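Local coordinates for aldehyde dehydrogenase family protein (Pseudomonas syringae pv. tomato, PDB 6X9L) that oxidises long-chain aliphatic aldehydes such as octanal, probably to the corresponding carboxylic acids, with NAD+ as the likely electron acceptor, at residues Ser379-Ser384 with Cys398-Asp403; His422-Asp427 with His444-Ser449; Leu6-Val11 with Leu96-Ser101. The protein carries 1 engineered substitution. One frame throughout, in Å; residues are numbered along the deposited sequence.

Contact 1: Ser379-Ser384 with Cys398-Asp403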
loop_
_atom_site.group_PDB
_atom_site.type_symbol
_atom_site.label_atom_id
_atom_site.label_comp_id
_atom_site.label_asym_id
_atom_site.label_seq_id
_atom_site.Cartn_x
_atom_site.Cartn_y
_atom_site.Cartn_z
ATOM N N SER A 379 -28.412 25.152 -1.919
ATOM C CA SER A 379 -27.762 26.121 -1.049
ATOM C C SER A 379 -28.324 25.984 0.359
ATOM O O SER A 379 -29.207 25.162 0.620
ATOM C CB SER A 379 -27.940 27.552 -1.571
ATOM O OG SER A 379 -27.146 28.436 -0.816
ATOM N N GLU A 380 -27.752 26.765 1.274
ATOM C CA GLU A 380 -28.114 26.720 2.714
ATOM C C GLU A 380 -27.983 25.270 3.150
ATOM O O GLU A 380 -28.844 24.779 3.858
ATOM C CB GLU A 380 -29.500 27.294 2.992
ATOM C CG GLU A 380 -29.516 28.801 3.084
ATOM C CD GLU A 380 -30.885 29.436 2.981
ATOM O OE1 GLU A 380 -31.884 28.702 3.067
ATOM O OE2 GLU A 380 -30.942 30.657 2.794
ATOM N N VAL A 381 -26.920 24.640 2.687
ATOM C CA VAL A 381 -26.654 23.201 2.918
ATOM C C VAL A 381 -25.889 23.008 4.220
ATOM O O VAL A 381 -24.902 23.675 4.458
ATOM C CB VAL A 381 -25.902 22.604 1.718
ATOM C CG1 VAL A 381 -25.200 21.307 2.059
ATOM C CG2 VAL A 381 -26.826 22.404 0.547
ATOM N N ASP A 382 -26.383 22.089 5.023
ATOM C CA ASP A 382 -25.714 21.736 6.285
ATOM C C ASP A 382 -24.772 20.577 6.006
ATOM O O ASP A 382 -25.194 19.641 5.344
ATOM C CB ASP A 382 -26.733 21.248 7.295
ATOM C CG ASP A 382 -26.144 21.315 8.673
ATOM O OD1 ASP A 382 -26.064 22.415 9.197
ATOM O OD2 ASP A 382 -25.717 20.282 9.168
ATOM N N SER A 383 -23.636 20.533 6.687
ATOM C CA SER A 383 -22.615 19.467 6.516
ATOM C C SER A 383 -23.162 18.078 6.857
ATOM O O SER A 383 -22.637 17.126 6.340
ATOM C CB SER A 383 -21.340 19.782 7.223
ATOM O OG SER A 383 -20.465 20.509 6.384
ATOM N N SER A 384 -24.123 17.985 7.758
ATOM C CA SER A 384 -24.797 16.733 8.131
ATOM C C SER A 384 -25.762 16.261 7.044
ATOM O O SER A 384 -26.284 15.177 7.204
ATOM C CB SER A 384 -25.541 16.944 9.384
ATOM O OG SER A 384 -26.555 17.897 9.179
ATOM N N CYS A 398 -23.399 21.612 -4.033
ATOM C CA CYS A 398 -23.826 22.102 -2.730
ATOM C C CYS A 398 -23.111 23.399 -2.395
ATOM O O CYS A 398 -21.903 23.526 -2.606
ATOM C CB CYS A 398 -23.553 21.076 -1.628
ATOM S SG CYS A 398 -24.664 19.664 -1.659
ATOM N N LEU A 399 -23.871 24.356 -1.876
ATOM C CA LEU A 399 -23.358 25.624 -1.375
ATOM C C LEU A 399 -23.407 25.594 0.148
ATOM O O LEU A 399 -24.467 25.337 0.725
ATOM C CB LEU A 399 -24.196 26.783 -1.907
ATOM C CG LEU A 399 -23.771 27.512 -3.179
ATOM C CD1 LEU A 399 -22.836 26.687 -4.035
ATOM C CD2 LEU A 399 -25.012 27.907 -3.965
ATOM N N ILE A 400 -22.269 25.852 0.791
ATOM C CA ILE A 400 -22.150 25.818 2.250
ATOM C C ILE A 400 -21.523 27.119 2.739
ATOM O O ILE A 400 -20.527 27.590 2.176
ATOM C CB ILE A 400 -21.305 24.621 2.726
ATOM C CG1 ILE A 400 -21.921 23.304 2.258
ATOM C CG2 ILE A 400 -21.109 24.665 4.247
ATOM C CD1 ILE A 400 -20.956 22.144 2.331
ATOM N N ALA A 401 -22.095 27.686 3.801
ATOM C CA ALA A 401 -21.651 28.965 4.333
ATOM C C ALA A 401 -20.696 28.762 5.499
ATOM O O ALA A 401 -20.764 27.756 6.211
ATOM C CB ALA A 401 -22.838 29.810 4.799
ATOM N N TYR A 402 -19.813 29.742 5.692
ATOM C CA TYR A 402 -18.890 29.748 6.817
ATOM C C TYR A 402 -18.747 31.166 7.376
ATOM O O TYR A 402 -18.962 32.158 6.673
ATOM C CB TYR A 402 -17.532 29.153 6.408
ATOM C CG TYR A 402 -16.696 29.998 5.458
ATOM C CD1 TYR A 402 -16.020 31.133 5.910
ATOM C CD2 TYR A 402 -16.542 29.639 4.118
ATOM C CE1 TYR A 402 -15.244 31.901 5.053
ATOM C CE2 TYR A 402 -15.760 30.407 3.251
ATOM C CZ TYR A 402 -15.113 31.530 3.726
ATOM O OH TYR A 402 -14.326 32.292 2.890
ATOM N N ASP A 403 -18.381 31.251 8.657
ATOM C CA ASP A 403 -18.219 32.524 9.348
ATOM C C ASP A 403 -16.775 32.881 9.665
ATOM O O ASP A 403 -16.515 34.028 10.039
ATOM C CB ASP A 403 -19.003 32.520 10.667
ATOM C CG ASP A 403 -20.487 32.263 10.472
ATOM O OD1 ASP A 403 -21.152 33.044 9.742
ATOM O OD2 ASP A 403 -20.988 31.272 11.055
#

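Contact 2: His422-Asp427 with His444-Ser449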
loop_
_atom_site.group_PDB
_atom_site.type_symbol
_atom_site.label_atom_id
_atom_site.label_comp_id
_atom_site.label_asym_id
_atom_site.label_seq_id
_atom_site.Cartn_x
_atom_site.Cartn_y
_atom_site.Cartn_z
ATOM N N HIS A 422 -10.263 22.483 -3.839
ATOM C CA HIS A 422 -10.051 23.733 -4.560
ATOM C C HIS A 422 -10.013 24.930 -3.613
ATOM O O HIS A 422 -10.769 24.992 -2.640
ATOM C CB HIS A 422 -11.146 23.938 -5.595
ATOM C CG HIS A 422 -10.975 23.095 -6.815
ATOM N ND1 HIS A 422 -10.557 23.610 -8.023
ATOM C CD2 HIS A 422 -11.158 21.767 -7.013
ATOM C CE1 HIS A 422 -10.488 22.634 -8.911
ATOM N NE2 HIS A 422 -10.848 21.508 -8.323
ATOM N N VAL A 423 -9.148 25.900 -3.903
ATOM C CA VAL A 423 -9.092 27.130 -3.129
ATOM C C VAL A 423 -9.114 28.308 -4.093
ATOM O O VAL A 423 -8.384 28.313 -5.096
ATOM C CB VAL A 423 -7.851 27.188 -2.222
ATOM C CG1 VAL A 423 -7.839 28.482 -1.416
ATOM C CG2 VAL A 423 -7.851 26.005 -1.272
ATOM N N GLN A 424 -9.994 29.277 -3.812
ATOM C CA GLN A 424 -10.087 30.543 -4.529
ATOM C C GLN A 424 -9.679 31.654 -3.574
ATOM O O GLN A 424 -10.212 31.750 -2.462
ATOM C CB GLN A 424 -11.500 30.793 -5.050
ATOM C CG GLN A 424 -12.100 29.641 -5.815
ATOM C CD GLN A 424 -11.095 28.948 -6.703
ATOM O OE1 GLN A 424 -10.176 29.580 -7.249
ATOM N NE2 GLN A 424 -11.246 27.624 -6.839
ATOM N N GLY A 425 -8.739 32.480 -4.000
ATOM C CA GLY A 425 -8.250 33.536 -3.146
ATOM C C GLY A 425 -7.371 34.500 -3.911
ATOM O O GLY A 425 -6.673 34.098 -4.850
ATOM N N GLN A 426 -7.405 35.779 -3.523
ATOM C CA GLN A 426 -6.534 36.764 -4.147
ATOM C C GLN A 426 -5.140 36.740 -3.522
ATOM O O GLN A 426 -4.136 36.715 -4.237
ATOM C CB GLN A 426 -7.160 38.161 -4.056
ATOM C CG GLN A 426 -7.074 38.955 -5.363
ATOM C CD GLN A 426 -8.440 39.373 -5.912
ATOM O OE1 GLN A 426 -9.354 39.711 -5.156
ATOM N NE2 GLN A 426 -8.577 39.348 -7.234
ATOM N N ASP A 427 -5.053 36.749 -2.194
ATOM C CA ASP A 427 -3.754 36.631 -1.535
ATOM C C ASP A 427 -3.234 35.205 -1.696
ATOM O O ASP A 427 -3.779 34.271 -1.096
ATOM C CB ASP A 427 -3.858 37.008 -0.062
ATOM C CG ASP A 427 -2.561 36.763 0.688
ATOM O OD1 ASP A 427 -1.571 36.375 0.035
ATOM O OD2 ASP A 427 -2.514 36.951 1.922
ATOM N N HIS A 444 -6.056 22.594 -5.629
ATOM C CA HIS A 444 -5.915 23.408 -6.832
ATOM C C HIS A 444 -6.238 24.862 -6.523
ATOM O O HIS A 444 -7.335 25.172 -6.045
ATOM C CB HIS A 444 -6.836 22.909 -7.946
ATOM C CG HIS A 444 -6.529 21.523 -8.416
ATOM N ND1 HIS A 444 -6.108 21.244 -9.699
ATOM C CD2 HIS A 444 -6.598 20.329 -7.778
ATOM C CE1 HIS A 444 -5.925 19.942 -9.827
ATOM N NE2 HIS A 444 -6.206 19.367 -8.673
ATOM N N LEU A 445 -5.307 25.752 -6.857
ATOM C CA LEU A 445 -5.400 27.165 -6.513
ATOM C C LEU A 445 -5.831 27.981 -7.724
ATOM O O LEU A 445 -5.158 27.959 -8.764
ATOM C CB LEU A 445 -4.054 27.661 -6.010
ATOM C CG LEU A 445 -3.448 26.806 -4.915
ATOM C CD1 LEU A 445 -2.144 27.433 -4.486
ATOM C CD2 LEU A 445 -4.410 26.710 -3.740
ATOM N N ASN A 446 -6.936 28.716 -7.581
ATOM C CA ASN A 446 -7.413 29.626 -8.622
ATOM C C ASN A 446 -7.429 28.946 -9.996
ATOM O O ASN A 446 -6.962 29.491 -10.999
ATOM C CB ASN A 446 -6.564 30.898 -8.645
ATOM C CG ASN A 446 -6.570 31.627 -7.315
ATOM O OD1 ASN A 446 -7.620 31.827 -6.705
ATOM N ND2 ASN A 446 -5.390 32.017 -6.852
ATOM N N TYR A 447 -7.942 27.721 -10.023
ATOM C CA TYR A 447 -8.250 26.973 -11.239
ATOM C C TYR A 447 -7.040 26.813 -12.147
ATOM O O TYR A 447 -7.087 27.167 -13.338
ATOM C CB TYR A 447 -9.414 27.637 -11.971
ATOM C CG TYR A 447 -10.618 27.799 -11.065
ATOM C CD1 TYR A 447 -11.306 26.697 -10.582
ATOM C CD2 TYR A 447 -11.049 29.059 -10.666
ATOM C CE1 TYR A 447 -12.394 26.838 -9.732
ATOM C CE2 TYR A 447 -12.147 29.209 -9.824
ATOM C CZ TYR A 447 -12.810 28.099 -9.355
ATOM O OH TYR A 447 -13.894 28.260 -8.513
ATOM N N PRO A 448 -5.963 26.221 -11.637
ATOM C CA PRO A 448 -4.826 25.888 -12.498
ATOM C C PRO A 448 -5.237 24.887 -13.564
ATOM O O PRO A 448 -6.284 24.239 -13.483
ATOM C CB PRO A 448 -3.822 25.272 -11.521
ATOM C CG PRO A 448 -4.704 24.611 -10.508
ATOM C CD PRO A 448 -5.906 25.519 -10.348
ATOM N N SER A 449 -4.400 24.772 -14.583
ATOM C CA SER A 449 -4.633 23.790 -15.623
ATOM C C SER A 449 -4.066 22.449 -15.199
ATOM O O SER A 449 -3.178 22.359 -14.347
ATOM C CB SER A 449 -4.015 24.224 -16.948
ATOM O OG SER A 449 -2.702 24.664 -16.750
#

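Contact 3: Leu6-Val11 with Leu96-Ser101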
loop_
_atom_site.group_PDB
_atom_site.type_symbol
_atom_site.label_atom_id
_atom_site.label_comp_id
_atom_site.label_asym_id
_atom_site.label_seq_id
_atom_site.Cartn_x
_atom_site.Cartn_y
_atom_site.Cartn_z
ATOM N N LEU A 6 -25.698 10.342 -36.459
ATOM C CA LEU A 6 -24.468 11.104 -36.678
ATOM C C LEU A 6 -23.219 10.429 -36.075
ATOM O O LEU A 6 -22.164 10.428 -36.704
ATOM C CB LEU A 6 -24.599 12.520 -36.111
ATOM C CG LEU A 6 -25.350 13.624 -36.844
ATOM C CD1 LEU A 6 -26.716 13.806 -36.221
ATOM C CD2 LEU A 6 -24.549 14.920 -36.765
ATOM N N ASN A 7 -23.324 9.868 -34.866
ATOM C CA ASN A 7 -22.187 9.169 -34.276
ATOM C C ASN A 7 -21.678 8.110 -35.245
ATOM O O ASN A 7 -22.456 7.324 -35.789
ATOM C CB ASN A 7 -22.578 8.533 -32.937
ATOM C CG ASN A 7 -21.359 8.091 -32.117
ATOM O OD1 ASN A 7 -20.716 7.085 -32.433
ATOM N ND2 ASN A 7 -21.042 8.843 -31.059
ATOM N N SER A 8 -20.367 8.096 -35.465
ATOM C CA SER A 8 -19.768 7.344 -36.559
ATOM C C SER A 8 -19.087 6.050 -36.126
ATOM O O SER A 8 -18.504 5.365 -36.972
ATOM C CB SER A 8 -18.749 8.220 -37.272
ATOM O OG SER A 8 -17.753 8.600 -36.346
ATOM N N HIS A 9 -19.130 5.693 -34.854
ATOM C CA HIS A 9 -18.407 4.516 -34.406
ATOM C C HIS A 9 -19.146 3.236 -34.766
ATOM O O HIS A 9 -20.358 3.132 -34.581
ATOM C CB HIS A 9 -18.195 4.550 -32.902
ATOM C CG HIS A 9 -17.522 3.325 -32.391
ATOM N ND1 HIS A 9 -16.240 2.986 -32.760
ATOM C CD2 HIS A 9 -17.962 2.332 -31.585
ATOM C CE1 HIS A 9 -15.902 1.852 -32.172
ATOM N NE2 HIS A 9 -16.932 1.432 -31.460
ATOM N N ARG A 10 -18.402 2.242 -35.246
ATOM C CA ARG A 10 -18.957 0.922 -35.514
ATOM C C ARG A 10 -18.109 -0.122 -34.811
ATOM O O ARG A 10 -16.891 -0.183 -35.020
ATOM C CB ARG A 10 -19.014 0.643 -37.010
ATOM C CG ARG A 10 -19.893 1.595 -37.749
ATOM C CD ARG A 10 -19.803 1.294 -39.203
ATOM N NE ARG A 10 -20.722 2.095 -39.989
ATOM C CZ ARG A 10 -21.106 1.753 -41.210
ATOM N NH1 ARG A 10 -20.655 0.627 -41.741
ATOM N NH2 ARG A 10 -21.954 2.516 -41.888
ATOM N N VAL A 11 -18.743 -0.938 -33.974
ATOM C CA VAL A 11 -17.996 -1.955 -33.250
ATOM C C VAL A 11 -17.534 -3.018 -34.233
ATOM O O VAL A 11 -18.283 -3.425 -35.129
ATOM C CB VAL A 11 -18.855 -2.556 -32.125
ATOM C CG1 VAL A 11 -18.043 -3.527 -31.294
ATOM C CG2 VAL A 11 -19.421 -1.443 -31.249
ATOM N N LEU A 96 -11.606 7.178 -31.413
ATOM C CA LEU A 96 -11.709 6.940 -29.981
ATOM C C LEU A 96 -12.721 7.884 -29.324
ATOM O O LEU A 96 -13.475 7.470 -28.434
ATOM C CB LEU A 96 -10.329 7.078 -29.346
ATOM C CG LEU A 96 -9.262 6.022 -29.648
ATOM C CD1 LEU A 96 -7.894 6.572 -29.255
ATOM C CD2 LEU A 96 -9.534 4.739 -28.913
ATOM N N ALA A 97 -12.760 9.153 -29.744
ATOM C CA ALA A 97 -13.739 10.075 -29.166
ATOM C C ALA A 97 -15.163 9.647 -29.496
ATOM O O ALA A 97 -16.076 9.819 -28.683
ATOM C CB ALA A 97 -13.492 11.506 -29.650
ATOM N N GLN A 98 -15.376 9.079 -30.682
ATOM C CA GLN A 98 -16.731 8.665 -31.045
ATOM C C GLN A 98 -17.199 7.450 -30.241
ATOM O O GLN A 98 -18.382 7.354 -29.898
ATOM C CB GLN A 98 -16.797 8.402 -32.545
ATOM C CG GLN A 98 -16.552 9.667 -33.372
ATOM C CD GLN A 98 -17.815 10.474 -33.619
ATOM O OE1 GLN A 98 -18.932 9.991 -33.411
ATOM N NE2 GLN A 98 -17.645 11.719 -34.061
ATOM N N ALA A 99 -16.292 6.526 -29.914
ATOM C CA ALA A 99 -16.680 5.351 -29.140
ATOM C C ALA A 99 -16.959 5.710 -27.671
ATOM O O ALA A 99 -17.931 5.221 -27.080
ATOM C CB ALA A 99 -15.600 4.268 -29.265
ATOM N N ILE A 100 -16.135 6.579 -27.076
ATOM C CA ILE A 100 -16.405 7.068 -25.719
ATOM C C ILE A 100 -17.779 7.733 -25.649
ATOM O O ILE A 100 -18.617 7.398 -24.802
ATOM C CB ILE A 100 -15.298 8.039 -25.279
ATOM C CG1 ILE A 100 -13.948 7.311 -25.158
ATOM C CG2 ILE A 100 -15.737 8.823 -24.020
ATOM C CD1 ILE A 100 -12.709 8.234 -25.208
ATOM N N SER A 101 -18.013 8.712 -26.526
ATOM C CA SER A 101 -19.308 9.377 -26.610
ATOM C C SER A 101 -20.441 8.365 -26.748
ATOM O O SER A 101 -21.464 8.455 -26.054
ATOM C CB SER A 101 -19.308 10.341 -27.798
ATOM O OG SER A 101 -20.467 11.150 -27.827
HETATM O O HOH W 1 -21.867 10.744 -29.813
#

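Contact 1: Ser379-Ser384 with Cys398-Asp403
Val381 is the hub of this contact, meeting Cys398, Leu399 and Ile400 of the strand. Glu380, with phi 53° and psi 42°, takes a kink that turns its side chain away, and the amide of the next residue, Val381, supplies the bond to Leu399 O, at 3.2 Å and nearly along the C=O axis. The side chain of Val381 turns toward the strand and divides its two methyls. CG1, placed anti to the backbone N (chi1 161°), reaches Ile400 CG1 at 3.8 Å and also lies against Cys398 CB at 4.0 Å. CG2, on the other branch, comes to 4.1 Å from Cys398 SG. Val381 and Ile400 cross obliquely, and the CG1 methylene of Ile400 runs on past Val381 O.

Leu399 works in a different direction, packing against Ser379. Its CB is 3.6 Å from Ser379 OG, and its CD2 methyl comes within 3.8 Å of Ser379 CB. The Ser379 hydroxyl, although against leucine carbon, has its polar partner in Glu308 OE2 of helix 304-316. Beyond Val381 an Asx turn, in which Asp382 OD2 accepts from Ser384 N, leads the loop on to helix 386-389.

The contact lies where strand 376-379 runs out beside its parallel neighbour 396-402 in the seven-stranded sheet, with strand 296-300 on the other side of 396-402. Helix 304-316 packs against Ser379 and Leu399, while helix 405-413 receives Ser383 and Ile400 through Ile411.

Contact 2: His422-Asp427 with His444-Ser449
The Tyr447 ring carries the side-chain amide of Gln424 on one face, the two planes only 7° apart, with NE2 displaced toward the rim of the ring on the hydroxyl side. A bend at chi2 of Gln424 folds the amide over the phenol, bringing CD to 3.3 Å from Tyr447 CZ. Both polar ends are tied to one residue beyond the stack: Gln424 NE2 donates to Asn264 OD1, and Tyr447 OH bonds to Asn264 ND2, which helps to fix the rotation of both groups. The His422 ring has His444 CB over one face, 4.0 Å from its centroid in a CH-pi contact. The two imidazoles are near parallel, at 16°, but offset so far, with centroids 5.1 Å apart, that little of either ring lies over the other. Through NE2, His444 hydrogen-bonds to Gln442.

These groups sit on a beta-alpha-beta unit, strand 422-424, helix 428-435 and strand 442-445, whose two parallel strands are neighbours in the sheet. Val423 occupies the middle of the register: its N donates to His444 O at 2.9 Å, and its O accepts from Asn446 N. On the face away from the histidines, Val423 CB meets Leu445 CD2 at 3.8 Å, next to the helix.

Where the strands end, the Asn446 side chain takes over from the backbone. Its OD1 accepts from Gly425 N at 3.0 Å, the donor approaching in the plane of the side-chain carbonyl, at an OD1 lone pair, and ND2 returns a weak bond to Gly425 O. Strand 442-445 is an outermost strand of this seven-stranded sheet within the chain, but His444 pairs in parallel with a strand of the second subunit. Val483 of that subunit packs against His444, and the His444 side chain is about 7 Å from the bound octanal.

Contact 3: Leu6-Val11 with Leu96-Ser101
With CG opposite the backbone N (chi1 -166° and 177°), Asn7 and His9 bring their side-chain ends up to helix 93-104, whereas Gln98 bends back at chi2 to bring its amide up to the chain at Asn7 and Ser8. The amides of Asn7 and Gln98 pass side by side, running opposite ways, with their planes 70° apart. Asn7 ND2 donates to the backbone O of Gln98 at 3.3 Å; the acceptor lies in the plane of the asparagine amide, and a lone pair of the carbonyl is used. In return Gln98 OE1 receives Ser8 N at 3.1 Å, with the donor well above the carbonyl plane. Ser8 OG lies alongside the same amide, 3.3 Å from Gln98 CD. The other end of that amide, NE2, is held by Glu94 one turn earlier in the helix.

His9 makes the apolar half of the contact. One face of its imidazole rests squarely on the methyl of Ala99, with Ala99 CB 3.6 Å from the centroid of the His9 ring in a CH-pi contact, and Leu193 of helix 188-201 touches both residues.

The incoming chain is shaped by Asn7 itself, whose OD1 accepts from His9 N at 3.2 Å. This is an Asx turn; it folds the N-terminal chain ahead of strand 19-21 so that Asn7 ND2, Ser8 N and the His9 ring all face helix 93-104.

In the fold
Contacts 1 and 2 belong to the same seven-stranded sheet, about 20 Å apart between centres, and each lies where parallel neighbours of the sheet give way to loops. Contact 1 is the more buried and rests mainly on aliphatic packing. Contact 2 is partly buried, lies at the sheet edge that meets the second subunit, and mixes stacked flat groups with an asparagine side chain that bonds to backbone groups past the strand end. Contact 3, partly buried and some 40 Å from contact 1 between centres, shares none of these elements and fixes the N-terminal chain to a helix. Lacking strand pairing, it depends on side-chain amides bonded to backbone groups and on one methyl beneath an imidazole.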